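Local coordinates for protein cellulase (PDB 6UI3) that probably hydrolyses beta-1,4-glucan chains such as cellulose, this chain being the family 5 glycoside hydrolase domain of a larger broad-specificity endoglucanase, at residues 218-232 against 265-277. Sequence-based numbering, arbitrary orientation.
Sequences AVSIHAYIPYNLALN and IPVIIGQFAITDK. Unlike the reference sequence in segment 265-277: Gln271 (reference Glu).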
loop_
_atom_site.group_PDB
_atom_site.type_symbol
_atom_site.label_atom_id
_atom_site.label_comp_id
_atom_site.label_asym_id
_atom_site.label_seq_id
_atom_site.Cartn_x
_atom_site.Cartn_y
_atom_site.Cartn_z
ATOM N N ALA A 218 7.346 -4.576 -8.450
ATOM C CA ALA A 218 7.594 -3.194 -8.077
ATOM C C ALA A 218 7.956 -3.139 -6.601
ATOM O O ALA A 218 7.471 -3.955 -5.811
ATOM C CB ALA A 218 6.349 -2.327 -8.299
ATOM N N VAL A 219 8.804 -2.185 -6.219
ATOM C CA VAL A 219 9.157 -2.015 -4.811
ATOM C C VAL A 219 8.094 -1.172 -4.125
ATOM O O VAL A 219 7.673 -0.131 -4.650
ATOM C CB VAL A 219 10.561 -1.408 -4.663
ATOM C CG1 VAL A 219 10.880 -1.124 -3.196
ATOM C CG2 VAL A 219 11.606 -2.340 -5.264
ATOM N N SER A 220 7.645 -1.636 -2.962
ATOM C CA SER A 220 6.655 -0.957 -2.135
ATOM C C SER A 220 7.353 -0.126 -1.065
ATOM O O SER A 220 8.116 -0.663 -0.258
ATOM C CB SER A 220 5.782 -2.006 -1.455
ATOM O OG SER A 220 4.933 -1.384 -0.506
ATOM N N ILE A 221 7.078 1.177 -1.065
ATOM C CA ILE A 221 7.627 2.131 -0.105
ATOM C C ILE A 221 6.486 2.886 0.568
ATOM O O ILE A 221 5.545 3.334 -0.099
ATOM C CB ILE A 221 8.563 3.141 -0.817
ATOM C CG1 ILE A 221 9.804 2.447 -1.402
ATOM C CG2 ILE A 221 8.941 4.298 0.110
ATOM C CD1 ILE A 221 10.747 1.854 -0.404
ATOM N N HIS A 222 6.582 3.053 1.886
ATOM C CA HIS A 222 5.674 3.905 2.657
ATOM C C HIS A 222 6.529 5.035 3.208
ATOM O O HIS A 222 7.492 4.771 3.932
ATOM C CB HIS A 222 5.007 3.134 3.796
ATOM C CG HIS A 222 4.230 1.942 3.334
ATOM N ND1 HIS A 222 3.668 1.045 4.213
ATOM C CD2 HIS A 222 3.916 1.504 2.091
ATOM C CE1 HIS A 222 3.049 0.096 3.533
ATOM N NE2 HIS A 222 3.191 0.346 2.243
ATOM N N ALA A 223 6.208 6.277 2.860
ATOM C CA ALA A 223 7.109 7.404 3.156
ATOM C C ALA A 223 6.312 8.619 3.637
ATOM O O ALA A 223 5.976 9.535 2.873
ATOM C CB ALA A 223 8.003 7.725 1.953
ATOM N N TYR A 224 6.011 8.612 4.931
ATOM C CA TYR A 224 5.396 9.761 5.591
ATOM C C TYR A 224 6.548 10.629 6.089
ATOM O O TYR A 224 6.952 10.585 7.253
ATOM C CB TYR A 224 4.532 9.296 6.743
ATOM C CG TYR A 224 3.420 8.312 6.439
ATOM C CD1 TYR A 224 2.110 8.740 6.320
ATOM C CD2 TYR A 224 3.673 6.953 6.353
ATOM C CE1 TYR A 224 1.077 7.841 6.108
ATOM C CE2 TYR A 224 2.642 6.037 6.137
ATOM C CZ TYR A 224 1.339 6.486 6.024
ATOM O OH TYR A 224 0.294 5.606 5.861
ATOM N N ILE A 225 7.102 11.412 5.173
ATOM C CA ILE A 225 8.388 12.063 5.411
ATOM C C ILE A 225 8.322 13.549 5.099
ATOM O O ILE A 225 7.591 13.955 4.180
ATOM C CB ILE A 225 9.522 11.400 4.598
ATOM C CG1 ILE A 225 9.240 11.423 3.095
ATOM C CG2 ILE A 225 9.777 9.971 5.122
ATOM C CD1 ILE A 225 10.462 11.028 2.255
ATOM N N PRO A 226 9.060 14.387 5.835
ATOM C CA PRO A 226 9.773 14.044 7.065
ATOM C C PRO A 226 8.779 13.705 8.176
ATOM O O PRO A 226 7.699 14.284 8.257
ATOM C CB PRO A 226 10.596 15.305 7.377
ATOM C CG PRO A 226 9.930 16.390 6.653
ATOM C CD PRO A 226 9.137 15.823 5.526
ATOM N N TYR A 227 9.141 12.748 9.022
ATOM C CA TYR A 227 8.217 12.207 10.010
ATOM C C TYR A 227 7.632 13.273 10.931
ATOM O O TYR A 227 6.430 13.258 11.221
ATOM C CB TYR A 227 8.934 11.131 10.840
ATOM C CG TYR A 227 8.144 10.674 12.033
ATOM C CD1 TYR A 227 7.045 9.850 11.877
ATOM C CD2 TYR A 227 8.485 11.073 13.315
ATOM C CE1 TYR A 227 6.298 9.444 12.973
ATOM C CE2 TYR A 227 7.746 10.669 14.409
ATOM C CZ TYR A 227 6.660 9.860 14.224
ATOM O OH TYR A 227 5.928 9.464 15.331
ATOM N N ASN A 228 8.461 14.174 11.461
ATOM C CA ASN A 228 7.956 15.072 12.499
ATOM C C ASN A 228 6.862 15.992 11.987
ATOM O O ASN A 228 5.964 16.361 12.751
ATOM C CB ASN A 228 9.097 15.863 13.132
ATOM C CG ASN A 228 9.916 15.034 14.084
ATOM O OD1 ASN A 228 9.432 14.068 14.673
ATOM N ND2 ASN A 228 11.167 15.428 14.267
ATOM N N LEU A 229 6.912 16.361 10.710
ATOM C CA LEU A 229 5.856 17.153 10.091
ATOM C C LEU A 229 4.692 16.280 9.641
ATOM O O LEU A 229 3.525 16.609 9.885
ATOM C CB LEU A 229 6.437 17.896 8.884
ATOM C CG LEU A 229 5.419 18.657 8.037
ATOM C CD1 LEU A 229 4.780 19.810 8.800
ATOM C CD2 LEU A 229 6.055 19.166 6.733
ATOM N N ALA A 230 4.988 15.174 8.965
ATOM C CA ALA A 230 3.957 14.444 8.243
ATOM C C ALA A 230 3.124 13.516 9.107
ATOM O O ALA A 230 1.941 13.303 8.807
ATOM C CB ALA A 230 4.552 13.623 7.091
ATOM N N LEU A 231 3.704 12.908 10.135
ATOM C CA LEU A 231 3.015 11.853 10.858
ATOM C C LEU A 231 3.095 11.946 12.372
ATOM O O LEU A 231 2.235 11.367 13.038
ATOM C CB LEU A 231 3.516 10.474 10.402
ATOM C CG LEU A 231 2.740 9.225 10.824
ATOM C CD1 LEU A 231 1.289 9.348 10.432
ATOM C CD2 LEU A 231 3.367 7.992 10.191
ATOM N N ASN A 232 4.071 12.640 12.938
ATOM C CA ASN A 232 4.137 12.791 14.389
ATOM C C ASN A 232 2.997 13.692 14.837
ATOM O O ASN A 232 2.930 14.856 14.442
ATOM C CB ASN A 232 5.476 13.431 14.726
ATOM C CG ASN A 232 5.791 13.442 16.197
ATOM O OD1 ASN A 232 4.922 13.316 17.052
ATOM N ND2 ASN A 232 7.067 13.653 16.496
ATOM N N ILE A 265 13.432 -1.099 -12.308
ATOM C CA ILE A 265 12.492 -1.634 -11.323
ATOM C C ILE A 265 11.637 -0.481 -10.816
ATOM O O ILE A 265 12.159 0.447 -10.179
ATOM C CB ILE A 265 13.234 -2.337 -10.180
ATOM C CG1 ILE A 265 14.081 -3.483 -10.748
ATOM C CG2 ILE A 265 12.225 -2.850 -9.151
ATOM C CD1 ILE A 265 14.974 -4.160 -9.729
ATOM N N PRO A 266 10.336 -0.476 -11.090
ATOM C CA PRO A 266 9.513 0.648 -10.645
ATOM C C PRO A 266 9.293 0.632 -9.144
ATOM O O PRO A 266 9.400 -0.408 -8.485
ATOM C CB PRO A 266 8.200 0.439 -11.401
ATOM C CG PRO A 266 8.141 -1.019 -11.669
ATOM C CD PRO A 266 9.559 -1.482 -11.836
ATOM N N VAL A 267 8.947 1.807 -8.613
ATOM C CA VAL A 267 8.637 2.008 -7.198
ATOM C C VAL A 267 7.228 2.577 -7.083
ATOM O O VAL A 267 6.852 3.489 -7.829
ATOM C CB VAL A 267 9.659 2.966 -6.540
ATOM C CG1 VAL A 267 9.317 3.233 -5.090
ATOM C CG2 VAL A 267 11.079 2.412 -6.653
ATOM N N ILE A 268 6.457 2.047 -6.135
ATOM C CA ILE A 268 5.134 2.564 -5.782
ATOM C C ILE A 268 5.210 3.098 -4.358
ATOM O O ILE A 268 5.659 2.389 -3.451
ATOM C CB ILE A 268 4.072 1.457 -5.896
ATOM C CG1 ILE A 268 3.902 1.028 -7.358
ATOM C CG2 ILE A 268 2.751 1.917 -5.330
ATOM C CD1 ILE A 268 3.241 -0.321 -7.539
ATOM N N ILE A 269 4.784 4.342 -4.162
ATOM C CA ILE A 269 4.606 4.889 -2.815
ATOM C C ILE A 269 3.231 4.424 -2.338
ATOM O O ILE A 269 2.205 5.103 -2.527
ATOM C CB ILE A 269 4.781 6.413 -2.771
ATOM C CG1 ILE A 269 6.121 6.838 -3.381
ATOM C CG2 ILE A 269 4.647 6.910 -1.336
ATOM C CD1 ILE A 269 7.334 6.298 -2.706
ATOM N N GLY A 270 3.212 3.237 -1.739
ATOM C CA GLY A 270 1.971 2.600 -1.356
ATOM C C GLY A 270 1.253 3.282 -0.214
ATOM O O GLY A 270 0.042 3.053 -0.041
ATOM N N GLN A 271 1.969 4.095 0.578
ATOM C CA GLN A 271 1.355 4.937 1.599
ATOM C C GLN A 271 2.142 6.228 1.738
ATOM O O GLN A 271 3.369 6.192 1.860
ATOM C CB GLN A 271 1.337 4.292 2.997
ATOM C CG GLN A 271 0.597 2.962 3.065
ATOM C CD GLN A 271 0.568 2.326 4.446
ATOM O OE1 GLN A 271 0.255 1.148 4.594
ATOM N NE2 GLN A 271 0.883 3.096 5.443
ATOM N N PHE A 272 1.421 7.347 1.797
ATOM C CA PHE A 272 1.945 8.622 2.271
ATOM C C PHE A 272 0.744 9.432 2.738
ATOM O O PHE A 272 -0.406 9.102 2.435
ATOM C CB PHE A 272 2.723 9.393 1.189
ATOM C CG PHE A 272 1.850 10.265 0.310
ATOM C CD1 PHE A 272 0.911 9.713 -0.533
ATOM C CD2 PHE A 272 1.979 11.651 0.318
ATOM C CE1 PHE A 272 0.101 10.515 -1.313
ATOM C CE2 PHE A 272 1.180 12.443 -0.480
ATOM C CZ PHE A 272 0.254 11.876 -1.286
ATOM N N ALA A 273 1.023 10.500 3.487
ATOM C CA ALA A 273 0.014 11.477 3.899
ATOM C C ALA A 273 0.732 12.546 4.710
ATOM O O ALA A 273 1.914 12.406 5.049
ATOM C CB ALA A 273 -1.100 10.862 4.736
ATOM N N ILE A 274 0.007 13.627 5.016
ATOM C CA ILE A 274 0.436 14.619 6.005
ATOM C C ILE A 274 -0.733 14.846 6.958
ATOM O O ILE A 274 -1.836 15.210 6.530
ATOM C CB ILE A 274 0.950 15.925 5.378
ATOM C CG1 ILE A 274 1.238 16.969 6.474
ATOM C CG2 ILE A 274 0.019 16.464 4.281
ATOM C CD1 ILE A 274 2.092 18.131 6.041
ATOM N N THR A 275 -0.501 14.594 8.241
ATOM C CA THR A 275 -1.554 14.666 9.242
ATOM C C THR A 275 -2.021 16.102 9.468
ATOM O O THR A 275 -1.247 17.066 9.384
ATOM C CB THR A 275 -1.064 13.983 10.532
ATOM O OG1 THR A 275 -2.177 13.752 11.399
ATOM C CG2 THR A 275 -0.000 14.796 11.269
ATOM N N ASP A 276 -3.317 16.241 9.764
ATOM C CA ASP A 276 -3.915 17.556 9.970
ATOM C C ASP A 276 -3.450 18.133 11.304
ATOM O O ASP A 276 -3.771 17.599 12.374
ATOM C CB ASP A 276 -5.442 17.452 9.943
ATOM C CG ASP A 276 -6.132 18.787 9.816
ATOM O OD1 ASP A 276 -5.445 19.830 9.749
ATOM O OD2 ASP A 276 -7.391 18.785 9.809
ATOM N N LYS A 277 -2.739 19.247 11.245
ATOM C CA LYS A 277 -2.368 20.034 12.415
ATOM C C LYS A 277 -2.971 21.431 12.293
ATOM O O LYS A 277 -2.367 22.422 12.705
ATOM C CB LYS A 277 -0.851 20.069 12.583
ATOM C CG LYS A 277 -0.224 18.687 12.749
ATOM C CD LYS A 277 1.266 18.747 12.962
ATOM C CE LYS A 277 1.895 17.382 12.937
ATOM N NZ LYS A 277 3.345 17.442 13.293
HETATM O O HOH W 1 1.192 18.430 9.501
#
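Gln271 lies over one face of the His222 ring, its CG 3.6 Å from the ring centroid and almost on the ring normal, its amide stacked 18° from the imidazole plane. With CG anti to the carbonyl carbon (chi1 -59°) and the rest extended, the amide carries on to Tyr224, where Gln271 NE2 meets Tyr224 OH at the phenol edge, 2.6 Å away. That bond is weak, bent to 129° at the hydrogen, and the amide stands nearly upright to the phenol ring. Phe272 CA covers one face of this ring, Leu231 CD2 the opposite one.

His222 and Gln271 sit at the C-terminal ends of the sixth and seventh parallel strands of a TIM barrel, with Tyr224 just beyond. Gln271 stands where family 5 enzymes carry their catalytic nucleophile, a glutamate. Earlier along the strands, Ile268 N bonds to Val219 O (2.9 Å) and Ile221 N to Ile268 O; a beta bulge then shifts the register before Ala223 N reaches Gln271 O (3.0 Å). Facing helix 243-261, Ile221 CG1 rests on Val267 CG1 (3.8 Å).

Past the strands, Thr275 N bonds to Ala230 O (2.8 Å). Lys277 NZ donates to Asn228 O and Asn232 O, each at 2.9 Å, and shares its ammonium with Thr237 OG1 and Pro238 O. In the second shell, Arg64 NH1 holds Gln271 OE1, and Gln152 OE1 pairs with His222 ND1.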